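Local coordinates for transmembrane protein (Bartonella henselae, PDB 3PAM), which probably binds oligopeptides for uptake, as a solute-binding domain of a transmembrane protein of an ABC-type transport system, at residues G53-S58 with A238-D243; P217-M222 with R244-G249. All coordinates share one frame; numbering follows the deposited sequence.

Both contacts use helix 232-249, interaction 1 its middle turns and interaction 2 its last ones, and their centres lie about 11 Å apart on the same side of the chain's centre. Interaction 1 is partly buried and mostly polar: the loop that follows strand 45-46 is held through backbone groups, serine hydroxyls, an aspartate, an arginine and a water. Interaction 2 is fully buried and apolar, helix 217-228 running back against its neighbour through apolar side chains, with no hydrogen bond between the two segments. The two meet where Ala241 CB lies 3.8 Å from Met222 SE, and where Ser58 OG lies beside Ile247 CD1. One helix is thus gripped by a loop and by a second helix.

Interaction 1: G53-S58 with A238-D243; sequences GSILSS and AVRALD
A type I beta turn from Ser54 to Ser57, in the long loop between strand 45-46 and helix 65-71, sits against helix 232-249, where Arg240 holds the turn and Asp243 the residue after it. The two charged side chains, one turn apart on the helix, grip the loop at separate points. Asp243, its CG swung anti to the backbone N (chi1 -169°), sends OD2 to Ser58, which gives it both its amide and its hydroxyl: Ser58 N lies 3.1 Å from Asp243 OD2 and Ser58 OG 2.8 Å from it. The amide comes on the anti side, 21° out of the carboxylate plane, while the hydroxyl comes from the opposite face, 39° out. A water donates a third hydrogen bond to the same oxygen and also bonds Ser57 OG, bridging two side chains that do not bond directly. The other carboxylate oxygen, OD1, accepts from the backbone N of Tyr50, so Asp243 holds the loop at two places along its length.

Arg240 bends at chi2 and chi3 so that its aliphatic part runs along the loop backbone, CD lying 3.3 Å from Ser57 O, before the guanidinium reaches the turn. There Ile55 O meets the guanidinium at its edge, near the plane, and accepts a bond from Arg240 NH1, though its 2.5 Å is too short to be exact. Ile55 CD1 lies 3.5 Å from Arg240 NH1. One residue earlier on the helix, Val239 CG1 packs on Leu56 CB at 3.7 Å, and Pro190 touches both residues. Within the turn, Ser57 N bonds Ser54 O, closing it at 3.0 Å. The whole is a loop docked on a helix, with a buried helical aspartate binding backbone amides of an irregular segment and an arginine taking up a turn carbonyl.

Interaction 2: P217-M222 with R244-G249; sequences PAIDAM and RILISG
Ile245 lays its two branches over separate parts of helix 217-228. Ile245 CD1 reaches between Ala218 and Met222, one turn apart, touching Ala218 CB at 3.5 Å and Met222 CG at 3.7 Å. Ile245 CG2 instead lies 3.5 Å from Ile219 CG1. The division follows from chi1 (-65°), which sets CG1 beside the backbone N and CG2 anti to it, so that the branches part, more across the partner helix than along it. The end of Ile219 reaches Leu246, their side chains crossing at about a right angle with Ile219 CD1 3.8 Å from Leu246 CD2; Trp198 of helix 193-198 touches both. Met222, a selenomethionine here, also crosses Ile245 at about a right angle and has Leu70 and Leu71 of helix 65-71 beside it.

No hydrogen bond joins the two segments. Ser248 OG bonds inside its own helix, 2.9 Å from Arg244 O, which also accepts from Ser248 N. The axes of segments 217-222 and 244-249 come within 10.4 Å, their directions 155° apart, a nearly antiparallel course expected of two successive helices joined by a short connection. This is a helical hairpin, packed through a buried aliphatic seam between helices 217-228 and 232-249.

Interaction 1: G53-S58 with A238-D243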
ATOM      1  N   GLY A  53     -13.957   8.461   2.027  1.00 51.86           N
ATOM      2  CA  GLY A  53     -15.332   8.911   1.908  1.00 55.07           C
ATOM      3  C   GLY A  53     -16.133   8.526   3.127  1.00 54.78           C
ATOM      4  O   GLY A  53     -17.293   8.161   3.027  1.00 56.59           O
ATOM      5  N   SER A  54     -15.473   8.602   4.274  1.00 52.84           N
ATOM      6  CA  SER A  54     -16.043   8.313   5.568  1.00 52.45           C
ATOM      7  C   SER A  54     -15.532   9.405   6.487  1.00 51.33           C
ATOM      8  O   SER A  54     -14.507  10.037   6.206  1.00 50.57           O
ATOM      9  CB  SER A  54     -15.563   6.938   6.041  1.00 51.10           C
ATOM     10  OG  SER A  54     -15.281   6.909   7.434  1.00 50.33           O
ATOM     11  N   ILE A  55     -16.243   9.631   7.581  1.00 51.52           N
ATOM     12  CA  ILE A  55     -15.796  10.551   8.614  1.00 50.16           C
ATOM     13  C   ILE A  55     -14.484   9.964   9.184  1.00 47.11           C
ATOM     14  O   ILE A  55     -13.672  10.667   9.793  1.00 45.37           O
ATOM     15  CB  ILE A  55     -16.933  10.762   9.681  1.00 51.34           C
ATOM     16  CG1 ILE A  55     -17.050  12.234  10.115  1.00 53.43           C
ATOM     17  CG2 ILE A  55     -16.842   9.760  10.847  1.00 49.91           C
ATOM     18  CD1 ILE A  55     -16.172  12.663  11.285  1.00 53.03           C
ATOM     19  N   LEU A  56     -14.264   8.677   8.928  1.00 46.35           N
ATOM     20  CA  LEU A  56     -13.058   7.985   9.416  1.00 44.48           C
ATOM     21  C   LEU A  56     -11.828   8.165   8.531  1.00 43.71           C
ATOM     22  O   LEU A  56     -10.733   7.785   8.927  1.00 42.23           O
ATOM     23  CB  LEU A  56     -13.319   6.489   9.621  1.00 44.56           C
ATOM     24  CG  LEU A  56     -14.571   6.065  10.398  1.00 46.76           C
ATOM     25  CD1 LEU A  56     -14.666   4.549  10.390  1.00 47.25           C
ATOM     26  CD2 LEU A  56     -14.578   6.637  11.818  1.00 43.45           C
ATOM     27  N   SER A  57     -11.997   8.729   7.336  1.00 45.22           N
ATOM     28  CA  SER A  57     -10.863   8.977   6.470  1.00 44.81           C
ATOM     29  C   SER A  57     -10.048  10.111   7.035  1.00 44.06           C
ATOM     30  O   SER A  57     -10.602  11.017   7.644  1.00 44.47           O
ATOM     31  CB  SER A  57     -11.316   9.348   5.067  1.00 46.73           C
ATOM     32  OG  SER A  57     -10.213   9.278   4.184  1.00 46.72           O
ATOM     33  N   SER A  58      -8.732  10.056   6.832  1.00 43.70           N
ATOM     34  CA  SER A  58      -7.824  11.130   7.276  1.00 43.17           C
ATOM     35  C   SER A  58      -7.418  12.059   6.154  1.00 44.97           C
ATOM     36  O   SER A  58      -6.676  13.017   6.372  1.00 45.40           O
ATOM     37  CB  SER A  58      -6.553  10.557   7.887  1.00 41.71           C
ATOM     38  OG  SER A  58      -5.700  10.020   6.893  1.00 40.82           O
ATOM     39  N   ALA A 238      -8.793   7.599  16.694  1.00 43.59           N
ATOM     40  CA  ALA A 238      -8.025   6.359  16.602  1.00 42.34           C
ATOM     41  C   ALA A 238      -7.985   5.770  15.180  1.00 41.21           C
ATOM     42  O   ALA A 238      -6.915   5.360  14.702  1.00 40.96           O
ATOM     43  CB  ALA A 238      -8.526   5.360  17.585  1.00 41.76           C
ATOM     44  N   VAL A 239      -9.132   5.734  14.502  1.00 40.59           N
ATOM     45  CA  VAL A 239      -9.181   5.229  13.133  1.00 39.60           C
ATOM     46  C   VAL A 239      -8.431   6.162  12.191  1.00 40.38           C
ATOM     47  O   VAL A 239      -7.666   5.714  11.334  1.00 38.91           O
ATOM     48  CB  VAL A 239     -10.618   5.047  12.625  1.00 39.33           C
ATOM     49  CG1 VAL A 239     -10.611   4.597  11.177  1.00 37.98           C
ATOM     50  CG2 VAL A 239     -11.335   4.013  13.464  1.00 39.28           C
ATOM     51  N   ARG A 240      -8.658   7.461  12.357  1.00 42.13           N
ATOM     52  CA  ARG A 240      -7.968   8.459  11.547  1.00 42.99           C
ATOM     53  C   ARG A 240      -6.459   8.363  11.734  1.00 43.14           C
ATOM     54  O   ARG A 240      -5.701   8.412  10.759  1.00 42.75           O
ATOM     55  CB  ARG A 240      -8.505   9.868  11.825  1.00 44.58           C
ATOM     56  CG  ARG A 240      -9.266  10.437  10.622  1.00 46.59           C
ATOM     57  CD  ARG A 240     -10.668  10.944  10.942  1.00 48.59           C
ATOM     58  NE  ARG A 240     -10.670  12.324  11.425  1.00 50.15           N
ATOM     59  CZ  ARG A 240     -11.676  13.187  11.266  1.00 50.78           C
ATOM     60  NH1 ARG A 240     -12.788  12.846  10.623  1.00 50.49           N
ATOM     61  NH2 ARG A 240     -11.562  14.411  11.745  1.00 51.71           N
ATOM     62  N   ALA A 241      -6.015   8.175  12.971  1.00 43.73           N
ATOM     63  CA  ALA A 241      -4.586   8.030  13.204  1.00 44.05           C
ATOM     64  C   ALA A 241      -4.048   6.766  12.521  1.00 43.10           C
ATOM     65  O   ALA A 241      -2.997   6.805  11.878  1.00 43.18           O
ATOM     66  CB  ALA A 241      -4.273   8.049  14.669  1.00 44.73           C
ATOM     67  N   LEU A 242      -4.786   5.659  12.620  1.00 42.27           N
ATOM     68  CA  LEU A 242      -4.393   4.444  11.914  1.00 40.99           C
ATOM     69  C   LEU A 242      -4.261   4.654  10.403  1.00 40.39           C
ATOM     70  O   LEU A 242      -3.259   4.269   9.809  1.00 40.44           O
ATOM     71  CB  LEU A 242      -5.349   3.294  12.229  1.00 40.20           C
ATOM     72  CG  LEU A 242      -5.074   1.958  11.524  1.00 40.22           C
ATOM     73  CD1 LEU A 242      -3.627   1.481  11.764  1.00 40.22           C
ATOM     74  CD2 LEU A 242      -6.088   0.877  11.929  1.00 37.72           C
ATOM     75  N   ASP A 243      -5.274   5.257   9.783  1.00 40.10           N
ATOM     76  CA  ASP A 243      -5.222   5.580   8.355  1.00 39.23           C
ATOM     77  C   ASP A 243      -3.909   6.311   7.993  1.00 39.60           C
ATOM     78  O   ASP A 243      -3.278   6.012   6.989  1.00 38.92           O
ATOM     79  CB  ASP A 243      -6.429   6.435   7.960  1.00 39.27           C
ATOM     80  CG  ASP A 243      -6.575   6.576   6.458  1.00 38.75           C
ATOM     81  OD1 ASP A 243      -6.332   5.582   5.749  1.00 37.35           O
ATOM     82  OD2 ASP A 243      -6.931   7.681   5.973  1.00 39.19           O
TER
HETATM   83  O   HOH W   1      -9.041   7.090   3.978  1.00 41.99           O

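Interaction 2: P217-M222 with R244-G249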
ATOM      1  N   PRO A 217       4.637  -1.199  16.271  1.00 42.38           N
ATOM      2  CA  PRO A 217       3.997  -0.883  17.552  1.00 43.08           C
ATOM      3  C   PRO A 217       2.960   0.235  17.443  1.00 42.69           C
ATOM      4  O   PRO A 217       2.024   0.285  18.241  1.00 42.93           O
ATOM      5  CB  PRO A 217       5.172  -0.426  18.424  1.00 45.39           C
ATOM      6  CG  PRO A 217       6.329  -1.187  17.895  1.00 46.21           C
ATOM      7  CD  PRO A 217       6.109  -1.263  16.399  1.00 44.11           C
ATOM      8  N   ALA A 218       3.136   1.125  16.470  1.00 41.96           N
ATOM      9  CA  ALA A 218       2.227   2.253  16.285  1.00 41.90           C
ATOM     10  C   ALA A 218       0.889   1.732  15.828  1.00 39.54           C
ATOM     11  O   ALA A 218      -0.155   2.114  16.341  1.00 39.62           O
ATOM     12  CB  ALA A 218       2.791   3.242  15.266  1.00 42.25           C
ATOM     13  N   ILE A 219       0.939   0.836  14.853  1.00 37.74           N
ATOM     14  CA  ILE A 219      -0.254   0.200  14.321  1.00 35.64           C
ATOM     15  C   ILE A 219      -1.031  -0.537  15.417  1.00 35.94           C
ATOM     16  O   ILE A 219      -2.236  -0.351  15.553  1.00 36.02           O
ATOM     17  CB  ILE A 219       0.116  -0.734  13.202  1.00 33.46           C
ATOM     18  CG1 ILE A 219       0.825   0.083  12.133  1.00 32.62           C
ATOM     19  CG2 ILE A 219      -1.144  -1.461  12.684  1.00 33.08           C
ATOM     20  CD1 ILE A 219       1.050  -0.614  10.854  1.00 32.95           C
ATOM     21  N   ASP A 220      -0.330  -1.346  16.199  1.00 36.37           N
ATOM     22  CA  ASP A 220      -0.956  -2.108  17.274  1.00 37.99           C
ATOM     23  C   ASP A 220      -1.580  -1.183  18.303  1.00 39.56           C
ATOM     24  O   ASP A 220      -2.712  -1.418  18.728  1.00 40.57           O
ATOM     25  CB  ASP A 220       0.050  -3.044  17.961  1.00 39.01           C
ATOM     26  CG  ASP A 220       0.479  -4.189  17.070  1.00 39.24           C
ATOM     27  OD1 ASP A 220       0.138  -4.182  15.863  1.00 38.44           O
ATOM     28  OD2 ASP A 220       1.164  -5.102  17.575  1.00 41.06           O
ATOM     29  N   ALA A 221      -0.835  -0.144  18.691  1.00 39.18           N
ATOM     30  CA  ALA A 221      -1.321   0.897  19.585  1.00 40.35           C
ATOM     31  C   ALA A 221      -2.608   1.583  19.108  1.00 39.52           C
ATOM     32  O   ALA A 221      -3.521   1.775  19.898  1.00 39.67           O
ATOM     33  CB  ALA A 221      -0.216   1.945  19.880  1.00 42.63           C
HETATM   34  N   MSE A 222      -2.671   1.966  17.831  1.00 39.59           N
HETATM   35  CA  MSE A 222      -3.886   2.570  17.277  1.00 39.85           C
HETATM   36  C   MSE A 222      -5.069   1.584  17.311  1.00 38.35           C
HETATM   37  O   MSE A 222      -6.182   1.966  17.650  1.00 37.51           O
HETATM   38  CB  MSE A 222      -3.669   3.079  15.861  1.00 40.77           C
HETATM   39  CG  MSE A 222      -2.742   4.285  15.739  1.00 45.92           C
HETATM   40 SE   MSE A 222      -2.942   5.581  17.187  1.00 53.38          SE
HETATM   41  CE  MSE A 222      -1.556   4.957  18.425  1.00 51.06           C
ATOM     42  N   ARG A 244      -3.517   7.196   8.877  1.00 40.60           N
ATOM     43  CA  ARG A 244      -2.377   8.039   8.729  1.00 41.00           C
ATOM     44  C   ARG A 244      -1.063   7.284   8.714  1.00 40.76           C
ATOM     45  O   ARG A 244      -0.175   7.603   7.993  1.00 40.95           O
ATOM     46  CB  ARG A 244      -2.393   9.063   9.839  1.00 42.59           C
ATOM     47  CG  ARG A 244      -2.842  10.395   9.378  1.00 43.86           C
ATOM     48  CD  ARG A 244      -3.327  11.379  10.440  1.00 46.48           C
ATOM     49  NE  ARG A 244      -3.849  12.503   9.697  1.00 48.41           N
ATOM     50  CZ  ARG A 244      -4.990  13.110   9.901  1.00 49.32           C
ATOM     51  NH1 ARG A 244      -5.752  12.779  10.901  1.00 46.62           N
ATOM     52  NH2 ARG A 244      -5.338  14.069   9.088  1.00 48.96           N
ATOM     53  N   ILE A 245      -0.982   6.270   9.537  1.00 40.51           N
ATOM     54  CA  ILE A 245       0.121   5.326   9.611  1.00 39.66           C
ATOM     55  C   ILE A 245       0.150   4.393   8.419  1.00 38.65           C
ATOM     56  O   ILE A 245       1.220   4.078   7.901  1.00 39.47           O
ATOM     57  CB  ILE A 245       0.044   4.490  10.902  1.00 39.91           C
ATOM     58  CG1 ILE A 245       0.230   5.412  12.103  1.00 40.10           C
ATOM     59  CG2 ILE A 245       1.108   3.376  10.900  1.00 39.13           C
ATOM     60  CD1 ILE A 245       0.152   4.725  13.413  1.00 40.54           C
ATOM     61  N   LEU A 246      -1.014   3.934   7.983  1.00 37.45           N
ATOM     62  CA  LEU A 246      -1.045   2.952   6.919  1.00 35.63           C
ATOM     63  C   LEU A 246      -0.752   3.616   5.594  1.00 35.63           C
ATOM     64  O   LEU A 246      -0.052   3.070   4.741  1.00 35.01           O
ATOM     65  CB  LEU A 246      -2.386   2.241   6.904  1.00 35.29           C
ATOM     66  CG  LEU A 246      -2.691   1.441   8.168  1.00 34.30           C
ATOM     67  CD1 LEU A 246      -4.056   0.786   8.037  1.00 34.49           C
ATOM     68  CD2 LEU A 246      -1.632   0.407   8.386  1.00 32.07           C
ATOM     69  N   ILE A 247      -1.278   4.815   5.423  1.00 36.26           N
ATOM     70  CA  ILE A 247      -0.880   5.646   4.290  1.00 35.78           C
ATOM     71  C   ILE A 247       0.637   5.865   4.279  1.00 36.15           C
ATOM     72  O   ILE A 247       1.283   5.747   3.233  1.00 35.96           O
ATOM     73  CB  ILE A 247      -1.643   6.994   4.297  1.00 36.58           C
ATOM     74  CG1 ILE A 247      -3.122   6.749   4.012  1.00 35.48           C
ATOM     75  CG2 ILE A 247      -1.052   8.004   3.289  1.00 35.73           C
ATOM     76  CD1 ILE A 247      -4.018   7.876   4.478  1.00 36.72           C
ATOM     77  N   SER A 248       1.208   6.178   5.438  1.00 35.63           N
ATOM     78  CA  SER A 248       2.641   6.494   5.508  1.00 34.68           C
ATOM     79  C   SER A 248       3.486   5.256   5.346  1.00 34.15           C
ATOM     80  O   SER A 248       4.664   5.346   5.014  1.00 33.98           O
ATOM     81  CB  SER A 248       2.996   7.167   6.832  1.00 33.79           C
ATOM     82  OG  SER A 248       2.369   8.419   6.912  1.00 34.17           O
ATOM     83  N   GLY A 249       2.885   4.098   5.618  1.00 34.24           N
ATOM     84  CA  GLY A 249       3.556   2.840   5.419  1.00 33.15           C
ATOM     85  C   GLY A 249       3.641   2.362   3.989  1.00 33.19           C
ATOM     86  O   GLY A 249       4.516   1.569   3.677  1.00 32.93           O
TER